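Local coordinates for catalase (Bacillus pumilus, PDB 4QOQ), which catalyses the disproportionation of hydrogen peroxide to water and dioxygen with a haem cofactor, at residues A[104-109]-A[241-246]; A[95-100]-A[189-194]; A[199-204]-A[326-331]; A[210-215]-A[263-268]. One frame throughout, in Å; residues are numbered along the deposited sequence.

Interaction 1 (A[104-109]-A[241-246]); sequences SPETLR and QHATRD. With JZ3 (Guaiacol), chain G.
Glu106, in the irregular loop 104-109, meets the first turn of helix 242-252, its CA 5.6 Å from the CA of Gln241, the N-cap residue. CG stands anti to the carbonyl carbon (chi1 -74°) and the chain runs on extended, which carries the carboxylate to the N-terminal amides of that turn. There OE1 takes a nearly straight bond from Thr244 N at 2.8 Å (N-H...O 171°) and a weak, bent one from Ala243 N at 2.9 Å. OE2 accepts on its syn side from Thr244 OG1 at 2.7 Å, and it is also bonded to Tyr191 OH. Ala243 CB packs against the carboxylate, 3.5 Å from OE1. At the other end of the residue, the imidazole of His242 turns its CE1 edge to Glu106 O at 3.3 Å; its NE2 is bonded to Ala189 O. With an alanine here, the Thr244 amide and the hydroxyls of Thr244 and Tyr191 would probably be left without their buried acceptor. A carboxylate gripped by several donors at the N-terminal end of a helix, where the dipole is positive, is likely to be stabilised as the anion despite its burial.

Interaction 2 (A[95-100]-A[189-194]); sequences FSTVIH and ANYAEM. With JZ3 (Guaiacol), chain G.
Phe95 and Tyr191 pack together where strand 88-96 of the catalase beta-barrel runs out into a loop on the haem side. The two side chains run antiparallel alongside each other, their planes 15° apart and their rings offset, with centroids 5.5 Å apart. Each methylene does the work instead: Phe95 CB sits over the face of the Tyr191 ring, 3.5 Å from its centroid, and Tyr191 CB lies over the Phe95 ring, 4.2 Å from its centroid, a reciprocal pair of CH-pi contacts. The tyrosine reaches on along the strand, with OH 3.8 Å from Ser96 CA, and its hydroxyl is bonded to Glu106. Met194 bends at its thioether (chi3 74°) and brings CE to 3.5 Å from Phe95 CD1. The loop is shaped by Asn190, whose OD1 accepts from Glu193 N at 2.9 Å in an Asx motif, while ND2 donates to Glu193 OE1 at 2.9 Å (164°). Tyr191 O, near one face of the Phe95 ring, is buried without a hydrogen-bonding partner in the model. Farther along, Ile99 CG1 lies 3.8 Å from OAB of guaiacol. Ser96 OG is bonded to His57, which is probably the distal histidine by family resemblance. Around the pair, Phe114 meets the Phe95 ring edge-to-face, Trp259 touches it from strand 258-267, Ala243 of helix 242-252 packs on Tyr191, and the backbones of Phe95 and Ser96 bond to strands 60-69 and 113-120.

Interaction 3 (A[199-204]-A[326-331]); sequences VHTFRW and EASEDK. With HEM (protoporphyrin IX containing Fe), chain E.
Arg203 and Glu326 pair as an antiparallel hydrogen-bonded bridge, Arg203 N to Glu326 O at 3.0 Å and Glu326 N to Arg203 O at 2.8 Å. From CB, near Glu326 CB, the arginine chain runs extended, CG and CD both beside Ala327 O, CD at 3.5 Å. Its tip grips Glu329 side-on: NE and NH2 both donate to OE1, each at 3.1 Å, in a salt bridge. OE1 lies in the guanidinium plane, met by NE on its syn side and by NH2 from above the carboxylate plane; the group planes are 44° apart. Glu329 OE2 makes an apparent contact with Tyr213 OH, too short to be relied on. Ser328 OG donates to Thr201 O at 2.6 Å and accepts from Asp330 N in an ST turn. His200 ND1 donates to Asp330 OD2 at 2.7 Å within the imidazole plane, ring and carboxylate 79° apart. A water links OD2 to Thr201 N. Asp330 is the N-cap of helix 331-348, OD1 accepting from Leu333 N and weakly from Leu332 N. Val199 CG2 touches haem CBC at 3.3 Å. His200 NE2 is bonded to Arg336; as in other catalases, this Asp-His-Arg chain probably backs the proximal tyrosine of the same helix.

Interaction 4 (A[210-215]-A[263-268]); sequences ETKYVK and VQLMPL
The Tyr213 ring carries Leu268 CD2 over the centre of one face, 3.3 Å from the centroid and 8° off the normal, a close CH-pi contact, while Met266 SD stands obliquely 5.5 Å from the centroid in a Met-aromatic contact. Met266 and Tyr213 form a hydrogen-bonded pair of strands 258-267 and 211-220 in the antiparallel catalase barrel, and Leu268 follows at the end of 258-267; the axes of 211-215 and 263-267 are 144° apart. Tyr213 N donates to Met266 O at 2.8 Å and Met266 N to Tyr213 O at 3.0 Å; Lys215 and Gln264 form the next hydrogen-bonded pair. Between them, Val214 and Leu265 are a non-hydrogen-bonded pair on the face turned from the tyrosine. Val214 CG2, anti to its own N, touches Leu265 CD2 at 3.8 Å and Val263 CB at 3.7 Å. Lys215 NZ leads away to Val199 O. A serine in place of Tyr213 would probably leave Leu268 CD2 and Met266 SD without the ring they pack against. Just past the paired strands, one water bridges the two chain segments, donating to Thr211 O at 2.6 Å and accepting from Leu268 N at 3.0 Å.

Overall arrangement
The four contacts form two clusters on the catalase core. Interactions 1 and 2 have centres about 7 Å apart and share the Tyr191 and His242 links between loop, strand end and helix 242-252; both touch guaiacol, which is also bonded to Asp110 and Gln159. Interactions 3 and 4, centres about 10 Å apart, are joined in the same sheet, Trp204 N lying 2.8 Å from Lys212 O, and interaction 4 is nested in the chain loop closed by interaction 3. The centres of interactions 1 and 4 are about 35 Å apart, whereas the nearest atoms of interactions 2 and 3 are about 11 Å apart. The haem lies close to both clusters, about 4 Å from the Ser96 side chain of interaction 2 and in touch with Val199 of interaction 3.

Interaction 1 (A[104-109]-A[241-246])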
# COMPACT_ATOMS: atom_id res chain seq x y z
N SER A 104 -5.69 10.70 21.43
CA SER A 104 -6.59 10.50 22.59
C SER A 104 -5.89 10.90 23.86
O SER A 104 -4.65 10.91 23.95
CB SER A 104 -7.10 9.05 22.64
OG SER A 104 -6.07 8.09 22.79
N PRO A 105 -6.67 11.23 24.91
CA PRO A 105 -6.07 11.65 26.16
C PRO A 105 -5.30 10.56 26.91
O PRO A 105 -5.61 9.37 26.85
CB PRO A 105 -7.28 12.12 27.00
CG PRO A 105 -8.37 12.35 26.01
CD PRO A 105 -8.14 11.42 24.88
N GLU A 106 -4.31 11.01 27.66
CA GLU A 106 -3.49 10.14 28.45
C GLU A 106 -3.94 10.00 29.92
O GLU A 106 -3.26 9.38 30.75
CB GLU A 106 -2.04 10.61 28.34
CG GLU A 106 -1.42 10.27 26.96
CD GLU A 106 -0.03 10.86 26.75
OE1 GLU A 106 0.22 11.98 27.21
OE2 GLU A 106 0.80 10.18 26.06
N THR A 107 -5.15 10.47 30.15
CA THR A 107 -5.86 10.39 31.44
C THR A 107 -6.94 9.31 31.50
O THR A 107 -7.71 9.24 32.46
CB THR A 107 -6.52 11.79 31.65
OG1 THR A 107 -7.11 12.15 30.42
CG2 THR A 107 -5.50 12.85 32.06
N LEU A 108 -7.07 8.49 30.45
CA LEU A 108 -8.05 7.42 30.39
C LEU A 108 -7.60 6.18 31.14
O LEU A 108 -6.40 5.95 31.29
CB LEU A 108 -8.32 7.04 28.93
CG LEU A 108 -8.71 8.19 27.97
CD1 LEU A 108 -9.15 7.65 26.61
CD2 LEU A 108 -9.87 8.98 28.55
N ARG A 109 -8.54 5.40 31.61
CA ARG A 109 -8.21 4.12 32.22
C ARG A 109 -7.75 3.10 31.13
O ARG A 109 -8.41 2.97 30.12
CB ARG A 109 -9.43 3.58 32.95
CG ARG A 109 -9.22 2.26 33.69
CD ARG A 109 -10.38 1.78 34.58
NE ARG A 109 -10.81 2.89 35.46
CZ ARG A 109 -10.16 3.30 36.55
NH1 ARG A 109 -9.13 2.65 37.07
NH2 ARG A 109 -10.62 4.34 37.19
N GLN A 241 -2.39 15.43 26.60
CA GLN A 241 -1.13 14.76 26.33
C GLN A 241 -0.14 14.96 27.47
O GLN A 241 1.06 15.12 27.29
CB GLN A 241 -0.55 15.16 24.96
CG GLN A 241 -0.09 16.58 24.88
CD GLN A 241 -1.01 17.45 24.02
OE1 GLN A 241 -1.10 17.28 22.81
NE2 GLN A 241 -1.67 18.38 24.65
N HIS A 242 -0.67 14.87 28.70
CA HIS A 242 0.13 15.22 29.89
C HIS A 242 1.31 14.27 30.12
O HIS A 242 2.36 14.69 30.61
CB HIS A 242 -0.77 15.35 31.14
CG HIS A 242 -1.01 14.03 31.83
ND1 HIS A 242 -1.89 13.09 31.36
CD2 HIS A 242 -0.38 13.48 32.88
CE1 HIS A 242 -1.85 12.02 32.13
NE2 HIS A 242 -0.93 12.23 33.06
N ALA A 243 1.16 12.99 29.77
CA ALA A 243 2.19 12.02 30.02
C ALA A 243 3.31 12.11 28.98
O ALA A 243 4.47 12.06 29.33
CB ALA A 243 1.59 10.59 30.09
N THR A 244 2.94 12.33 27.72
CA THR A 244 3.91 12.64 26.67
C THR A 244 4.71 13.90 27.06
O THR A 244 5.93 13.96 26.97
CB THR A 244 3.18 12.85 25.34
OG1 THR A 244 2.73 11.59 24.83
CG2 THR A 244 4.08 13.44 24.32
N ARG A 245 4.00 14.93 27.50
CA ARG A 245 4.66 16.18 27.89
C ARG A 245 5.64 15.96 29.04
O ARG A 245 6.80 16.45 29.01
CB ARG A 245 3.60 17.22 28.31
CG ARG A 245 4.16 18.60 28.57
CD ARG A 245 3.10 19.49 29.25
NE ARG A 245 1.88 19.65 28.43
CZ ARG A 245 1.72 20.52 27.43
NH1 ARG A 245 2.71 21.30 27.01
NH2 ARG A 245 0.59 20.56 26.78
N ASP A 246 5.15 15.27 30.05
CA ASP A 246 5.95 15.00 31.25
C ASP A 246 7.24 14.29 30.88
O ASP A 246 8.31 14.61 31.38
CB ASP A 246 5.13 14.18 32.23
CG ASP A 246 5.94 13.74 33.43
OD1 ASP A 246 6.07 14.55 34.42
OD2 ASP A 246 6.41 12.59 33.39
CAA JZ3 G . -8.48 -1.93 28.21
OAG JZ3 G . -8.78 -0.84 29.09
CAI JZ3 G . -10.00 -0.33 29.49
CAF JZ3 G . -10.66 -0.90 30.58
CAD JZ3 G . -11.87 -0.42 31.06
CAC JZ3 G . -12.46 0.68 30.45
CAE JZ3 G . -11.85 1.30 29.36
CAH JZ3 G . -10.63 0.84 28.83
OAB JZ3 G . -10.05 1.48 27.74

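Interaction 2 (A[95-100]-A[189-194])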
# COMPACT_ATOMS: atom_id res chain seq x y z
N PHE A 95 6.33 4.09 25.58
CA PHE A 95 5.20 3.99 26.46
C PHE A 95 3.94 4.36 25.77
O PHE A 95 3.93 5.17 24.81
CB PHE A 95 5.37 4.94 27.67
CG PHE A 95 6.64 4.70 28.49
CD1 PHE A 95 6.79 3.59 29.28
CD2 PHE A 95 7.69 5.57 28.39
CE1 PHE A 95 7.97 3.41 30.02
CE2 PHE A 95 8.84 5.44 29.16
CZ PHE A 95 8.99 4.33 29.92
N SER A 96 2.81 3.82 26.22
CA SER A 96 1.53 4.04 25.49
C SER A 96 0.31 3.76 26.40
O SER A 96 0.41 3.13 27.41
CB SER A 96 1.49 3.13 24.26
OG SER A 96 1.77 1.78 24.63
N THR A 97 -0.85 4.25 25.94
CA THR A 97 -2.12 3.72 26.34
C THR A 97 -2.47 2.58 25.43
O THR A 97 -1.60 2.10 24.68
CB THR A 97 -3.19 4.84 26.36
OG1 THR A 97 -3.37 5.37 25.06
CG2 THR A 97 -2.77 6.01 27.32
N VAL A 98 -3.72 2.12 25.44
CA VAL A 98 -4.06 0.95 24.65
C VAL A 98 -5.17 1.13 23.59
O VAL A 98 -4.98 0.81 22.42
CB VAL A 98 -4.44 -0.26 25.54
CG1 VAL A 98 -4.80 -1.46 24.67
CG2 VAL A 98 -3.30 -0.64 26.47
N ILE A 99 -6.33 1.55 24.02
CA ILE A 99 -7.51 1.36 23.22
C ILE A 99 -7.77 2.53 22.25
O ILE A 99 -8.16 2.29 21.11
CB ILE A 99 -8.74 1.09 24.13
CG1 ILE A 99 -8.59 -0.32 24.71
CG2 ILE A 99 -10.03 1.20 23.41
CD1 ILE A 99 -8.61 -1.53 23.77
N HIS A 100 -7.64 3.74 22.74
CA HIS A 100 -8.13 4.86 21.89
C HIS A 100 -7.08 5.29 20.91
O HIS A 100 -5.87 4.89 21.02
CB HIS A 100 -8.68 6.00 22.74
CG HIS A 100 -9.95 5.65 23.45
ND1 HIS A 100 -11.20 5.85 22.88
CD2 HIS A 100 -10.17 5.00 24.61
CE1 HIS A 100 -12.13 5.43 23.73
NE2 HIS A 100 -11.53 4.89 24.76
N ALA A 189 -0.19 8.16 36.98
CA ALA A 189 -0.04 9.61 36.94
C ALA A 189 0.69 10.13 35.70
O ALA A 189 0.38 11.25 35.20
CB ALA A 189 0.64 10.13 38.18
N ASN A 190 1.68 9.34 35.26
CA ASN A 190 2.42 9.60 34.07
C ASN A 190 3.21 8.35 33.71
O ASN A 190 3.07 7.30 34.42
CB ASN A 190 3.29 10.84 34.26
CG ASN A 190 4.20 10.72 35.43
OD1 ASN A 190 5.04 9.84 35.49
ND2 ASN A 190 4.00 11.58 36.42
N TYR A 191 4.06 8.42 32.69
CA TYR A 191 4.81 7.26 32.28
C TYR A 191 6.06 6.94 33.14
O TYR A 191 6.51 5.77 33.17
CB TYR A 191 5.26 7.41 30.83
CG TYR A 191 4.15 7.47 29.81
CD1 TYR A 191 3.13 6.52 29.78
CD2 TYR A 191 4.19 8.41 28.80
CE1 TYR A 191 2.14 6.54 28.80
CE2 TYR A 191 3.22 8.45 27.83
CZ TYR A 191 2.18 7.55 27.82
OH TYR A 191 1.23 7.62 26.79
N ALA A 192 6.55 7.94 33.89
CA ALA A 192 7.72 7.79 34.77
C ALA A 192 7.38 7.14 36.10
O ALA A 192 8.14 6.29 36.59
CB ALA A 192 8.36 9.15 35.02
N GLU A 193 6.21 7.47 36.64
CA GLU A 193 5.83 6.98 37.97
C GLU A 193 4.92 5.77 37.89
O GLU A 193 3.78 5.76 38.34
CB GLU A 193 5.20 8.13 38.77
CG GLU A 193 6.14 9.28 39.04
CD GLU A 193 5.41 10.42 39.73
OE1 GLU A 193 5.13 11.46 39.09
OE2 GLU A 193 5.17 10.33 40.98
N MET A 194 5.46 4.73 37.30
CA MET A 194 4.70 3.63 36.76
C MET A 194 5.51 2.37 36.78
O MET A 194 6.72 2.38 36.49
CB MET A 194 4.38 3.97 35.27
CG MET A 194 3.38 3.08 34.63
SD MET A 194 3.11 3.58 32.90
CE MET A 194 4.50 3.09 31.94
CAA JZ3 G . -8.48 -1.93 28.21
OAG JZ3 G . -8.78 -0.84 29.09
CAI JZ3 G . -10.00 -0.33 29.49
CAF JZ3 G . -10.66 -0.90 30.58
CAD JZ3 G . -11.87 -0.42 31.06
CAC JZ3 G . -12.46 0.68 30.45
CAE JZ3 G . -11.85 1.30 29.36
CAH JZ3 G . -10.63 0.84 28.83
OAB JZ3 G . -10.05 1.48 27.74

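Interaction 3 (A[199-204]-A[326-331])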
# COMPACT_ATOMS: atom_id res chain seq x y z
N VAL A 199 4.91 -9.51 31.90
CA VAL A 199 3.62 -10.21 31.92
C VAL A 199 3.85 -11.71 31.75
O VAL A 199 3.63 -12.46 32.66
CB VAL A 199 2.57 -9.65 30.95
CG1 VAL A 199 1.29 -10.46 31.02
CG2 VAL A 199 2.31 -8.18 31.22
N HIS A 200 4.30 -12.16 30.59
CA HIS A 200 4.51 -13.60 30.40
C HIS A 200 5.68 -14.14 31.13
O HIS A 200 6.66 -13.45 31.37
CB HIS A 200 4.78 -13.90 28.93
CG HIS A 200 3.79 -13.29 28.01
ND1 HIS A 200 2.52 -13.77 27.88
CD2 HIS A 200 3.90 -12.29 27.10
CE1 HIS A 200 1.86 -13.08 26.96
NE2 HIS A 200 2.69 -12.19 26.46
N THR A 201 5.59 -15.45 31.40
CA THR A 201 6.70 -16.30 31.65
C THR A 201 7.49 -16.51 30.37
O THR A 201 6.90 -16.75 29.30
CB THR A 201 6.21 -17.63 32.20
OG1 THR A 201 5.43 -17.38 33.41
CG2 THR A 201 7.36 -18.54 32.49
N PHE A 202 8.80 -16.33 30.47
CA PHE A 202 9.70 -16.71 29.40
C PHE A 202 10.59 -17.84 29.86
O PHE A 202 10.58 -18.23 31.03
CB PHE A 202 10.52 -15.46 28.91
CG PHE A 202 9.68 -14.39 28.31
CD1 PHE A 202 9.34 -14.41 26.98
CD2 PHE A 202 9.11 -13.35 29.12
CE1 PHE A 202 8.53 -13.42 26.44
CE2 PHE A 202 8.32 -12.36 28.53
CZ PHE A 202 8.00 -12.45 27.22
N ARG A 203 11.35 -18.38 28.94
CA ARG A 203 12.38 -19.39 29.26
C ARG A 203 13.78 -18.77 29.15
O ARG A 203 14.10 -18.11 28.15
CB ARG A 203 12.29 -20.54 28.30
CG ARG A 203 11.11 -21.49 28.53
CD ARG A 203 11.11 -22.60 27.49
NE ARG A 203 10.04 -23.52 27.83
CZ ARG A 203 10.23 -24.81 28.15
NH1 ARG A 203 11.41 -25.42 28.05
NH2 ARG A 203 9.18 -25.47 28.57
N TRP A 204 14.57 -18.92 30.19
CA TRP A 204 15.96 -18.58 30.14
C TRP A 204 16.80 -19.82 30.05
O TRP A 204 16.58 -20.80 30.80
CB TRP A 204 16.33 -17.76 31.43
CG TRP A 204 16.17 -16.30 31.35
CD1 TRP A 204 15.68 -15.57 30.29
CD2 TRP A 204 16.66 -15.33 32.30
NE1 TRP A 204 15.76 -14.22 30.58
CE2 TRP A 204 16.40 -14.04 31.77
CE3 TRP A 204 17.36 -15.41 33.50
CZ2 TRP A 204 16.75 -12.90 32.43
CZ3 TRP A 204 17.65 -14.28 34.19
CH2 TRP A 204 17.38 -13.02 33.63
N GLU A 326 14.02 -17.29 25.44
CA GLU A 326 13.10 -18.01 24.56
C GLU A 326 11.66 -17.79 25.00
O GLU A 326 11.42 -17.40 26.14
CB GLU A 326 13.47 -19.48 24.52
CG GLU A 326 14.74 -19.70 23.74
CD GLU A 326 15.20 -21.11 23.61
OE1 GLU A 326 14.39 -22.04 23.76
OE2 GLU A 326 16.44 -21.28 23.36
N ALA A 327 10.70 -18.03 24.11
CA ALA A 327 9.31 -18.00 24.46
C ALA A 327 9.01 -19.11 25.45
O ALA A 327 9.67 -20.19 25.39
CB ALA A 327 8.46 -18.13 23.22
N SER A 328 8.03 -18.92 26.29
CA SER A 328 7.37 -20.11 26.89
C SER A 328 6.19 -20.53 26.03
O SER A 328 5.82 -19.84 25.04
CB SER A 328 6.89 -19.80 28.32
OG SER A 328 5.76 -18.90 28.30
N GLU A 329 5.54 -21.56 26.52
CA GLU A 329 4.37 -22.13 25.92
C GLU A 329 3.08 -21.31 26.08
O GLU A 329 2.08 -21.70 25.52
CB GLU A 329 4.24 -23.56 26.44
CG GLU A 329 4.42 -23.68 27.95
CD GLU A 329 5.90 -23.86 28.56
OE1 GLU A 329 6.98 -23.30 28.16
OE2 GLU A 329 6.00 -24.56 29.61
N ASP A 330 3.12 -20.19 26.82
CA ASP A 330 1.99 -19.33 27.06
C ASP A 330 1.26 -19.04 25.73
O ASP A 330 1.92 -18.61 24.79
CB ASP A 330 2.60 -18.08 27.69
CG ASP A 330 1.63 -16.93 27.89
OD1 ASP A 330 0.68 -16.77 27.12
OD2 ASP A 330 1.85 -16.18 28.89
N LYS A 331 -0.05 -19.35 25.63
CA LYS A 331 -0.72 -19.39 24.32
C LYS A 331 -1.03 -17.98 23.89
O LYS A 331 -1.31 -17.74 22.70
CB LYS A 331 -2.03 -20.16 24.37
CG LYS A 331 -1.88 -21.63 24.76
CD LYS A 331 -3.21 -22.36 24.70
CE LYS A 331 -3.15 -23.73 25.39
NZ LYS A 331 -4.46 -24.41 25.33
CHA HEM E . 0.97 -3.16 20.45
CHB HEM E . -1.10 -7.43 19.33
CHC HEM E . -1.12 -8.58 24.13
CHD HEM E . 1.77 -4.79 24.97
C1A HEM E . 0.36 -4.20 19.75
C2A HEM E . 0.20 -4.24 18.33
C3A HEM E . -0.37 -5.45 18.03
C4A HEM E . -0.54 -6.15 19.25
CMA HEM E . -0.76 -6.07 16.69
CAA HEM E . 0.62 -3.14 17.40
CBA HEM E . 2.16 -3.21 17.19
CGA HEM E . 2.75 -2.30 16.12
O1A HEM E . 3.99 -2.08 16.08
O2A HEM E . 2.02 -1.85 15.22
C1B HEM E . -1.28 -8.08 20.57
C2B HEM E . -1.87 -9.40 20.69
C3B HEM E . -1.91 -9.73 22.00
C4B HEM E . -1.28 -8.59 22.73
CMB HEM E . -2.40 -10.28 19.58
CAB HEM E . -2.39 -10.99 22.61
CBB HEM E . -2.35 -12.15 21.90
C1C HEM E . -0.30 -7.66 24.77
C2C HEM E . 0.36 -7.90 25.97
C3C HEM E . 1.19 -6.84 26.20
C4C HEM E . 1.05 -5.94 25.13
CMC HEM E . 0.20 -9.12 26.88
CAC HEM E . 2.13 -6.69 27.30
CBC HEM E . 2.51 -7.80 27.90
C1D HEM E . 1.75 -4.06 23.80
C2D HEM E . 2.51 -2.82 23.69
C3D HEM E . 2.27 -2.36 22.44
C4D HEM E . 1.36 -3.33 21.79
CMD HEM E . 3.36 -2.19 24.80
CAD HEM E . 2.84 -1.06 21.90
CBD HEM E . 4.32 -1.22 21.42
CGD HEM E . 4.82 0.09 20.80
O1D HEM E . 5.24 0.98 21.60
O2D HEM E . 4.80 0.26 19.54
NA HEM E . -0.09 -5.40 20.31
NB HEM E . -0.91 -7.69 21.82
NC HEM E . 0.19 -6.54 24.26
ND HEM E . 1.09 -4.34 22.64
FE HEM E . 0.11 -5.91 22.27
O HOH W 1 3.03 -16.77 31.14

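Interaction 4 (A[210-215]-A[263-268])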
# COMPACT_ATOMS: atom_id res chain seq x y z
N GLU A 210 20.66 -25.56 30.27
CA GLU A 210 19.68 -25.66 31.34
C GLU A 210 18.66 -24.53 31.26
O GLU A 210 19.05 -23.41 31.01
CB GLU A 210 20.41 -25.64 32.71
CG GLU A 210 21.42 -26.74 32.84
CD GLU A 210 22.42 -26.57 33.99
OE1 GLU A 210 22.67 -25.42 34.50
OE2 GLU A 210 22.95 -27.64 34.38
N THR A 211 17.39 -24.82 31.48
CA THR A 211 16.29 -23.87 31.32
C THR A 211 15.58 -23.61 32.65
O THR A 211 15.38 -24.52 33.44
CB THR A 211 15.21 -24.43 30.38
OG1 THR A 211 15.82 -24.75 29.12
CG2 THR A 211 14.03 -23.44 30.19
N LYS A 212 15.30 -22.35 32.89
CA LYS A 212 14.41 -21.89 33.96
C LYS A 212 13.30 -21.07 33.34
O LYS A 212 13.49 -20.37 32.35
CB LYS A 212 15.18 -21.06 35.01
CG LYS A 212 16.14 -21.91 35.80
CD LYS A 212 16.94 -21.11 36.80
CE LYS A 212 17.85 -22.04 37.62
NZ LYS A 212 17.21 -23.38 37.88
N TYR A 213 12.16 -21.03 34.04
CA TYR A 213 11.16 -19.98 33.78
C TYR A 213 11.54 -18.66 34.43
O TYR A 213 12.10 -18.61 35.51
CB TYR A 213 9.81 -20.40 34.27
CG TYR A 213 9.08 -21.52 33.55
CD1 TYR A 213 8.98 -21.58 32.15
CD2 TYR A 213 8.41 -22.46 34.29
CE1 TYR A 213 8.24 -22.59 31.53
CE2 TYR A 213 7.64 -23.42 33.67
CZ TYR A 213 7.59 -23.50 32.33
OH TYR A 213 6.86 -24.49 31.76
N VAL A 214 11.20 -17.55 33.73
CA VAL A 214 11.54 -16.23 34.21
C VAL A 214 10.37 -15.31 34.03
O VAL A 214 9.64 -15.36 33.03
CB VAL A 214 12.83 -15.71 33.54
CG1 VAL A 214 12.59 -15.47 32.06
CG2 VAL A 214 13.37 -14.44 34.23
N LYS A 215 10.21 -14.42 34.98
CA LYS A 215 9.38 -13.24 34.87
C LYS A 215 10.19 -11.98 35.12
O LYS A 215 11.08 -11.93 35.98
CB LYS A 215 8.20 -13.27 35.89
CG LYS A 215 7.13 -14.24 35.46
CD LYS A 215 5.83 -14.00 36.17
CE LYS A 215 4.76 -14.97 35.73
NZ LYS A 215 4.07 -14.66 34.45
N VAL A 263 14.14 -9.91 38.24
CA VAL A 263 13.49 -11.13 37.75
C VAL A 263 13.10 -12.07 38.86
O VAL A 263 13.60 -11.99 39.97
CB VAL A 263 14.36 -11.92 36.75
CG1 VAL A 263 14.57 -11.09 35.50
CG2 VAL A 263 15.68 -12.32 37.35
N GLN A 264 12.09 -12.88 38.58
CA GLN A 264 11.80 -14.08 39.38
C GLN A 264 12.16 -15.25 38.53
O GLN A 264 11.96 -15.23 37.32
CB GLN A 264 10.31 -14.14 39.70
CG GLN A 264 9.75 -13.04 40.56
CD GLN A 264 8.21 -13.15 40.62
OE1 GLN A 264 7.50 -12.78 39.67
NE2 GLN A 264 7.70 -13.59 41.77
N LEU A 265 12.70 -16.28 39.18
CA LEU A 265 13.13 -17.49 38.52
C LEU A 265 12.48 -18.73 39.16
O LEU A 265 12.42 -18.83 40.40
CB LEU A 265 14.64 -17.65 38.54
CG LEU A 265 15.40 -16.65 37.66
CD1 LEU A 265 16.85 -16.58 38.16
CD2 LEU A 265 15.38 -17.04 36.20
N MET A 266 11.93 -19.59 38.32
CA MET A 266 11.21 -20.76 38.74
C MET A 266 11.69 -21.96 37.94
O MET A 266 11.79 -21.91 36.70
CB MET A 266 9.72 -20.55 38.45
CG MET A 266 8.87 -21.76 38.69
SD MET A 266 7.15 -21.57 38.17
CE MET A 266 6.55 -20.41 39.35
N PRO A 267 11.99 -23.08 38.61
CA PRO A 267 12.25 -24.28 37.89
C PRO A 267 11.08 -24.83 37.10
O PRO A 267 9.96 -24.69 37.52
CB PRO A 267 12.61 -25.34 39.01
CG PRO A 267 12.48 -24.66 40.26
CD PRO A 267 11.99 -23.23 40.06
N LEU A 268 11.35 -25.40 35.93
CA LEU A 268 10.29 -25.96 35.06
C LEU A 268 9.47 -26.97 35.83
O LEU A 268 8.25 -27.05 35.64
CB LEU A 268 10.88 -26.65 33.84
CG LEU A 268 11.58 -25.82 32.77
CD1 LEU A 268 11.79 -26.65 31.51
CD2 LEU A 268 10.90 -24.50 32.42
O HOH W 2 14.31 -25.68 35.54
O HOH W 3 7.20 -27.57 33.26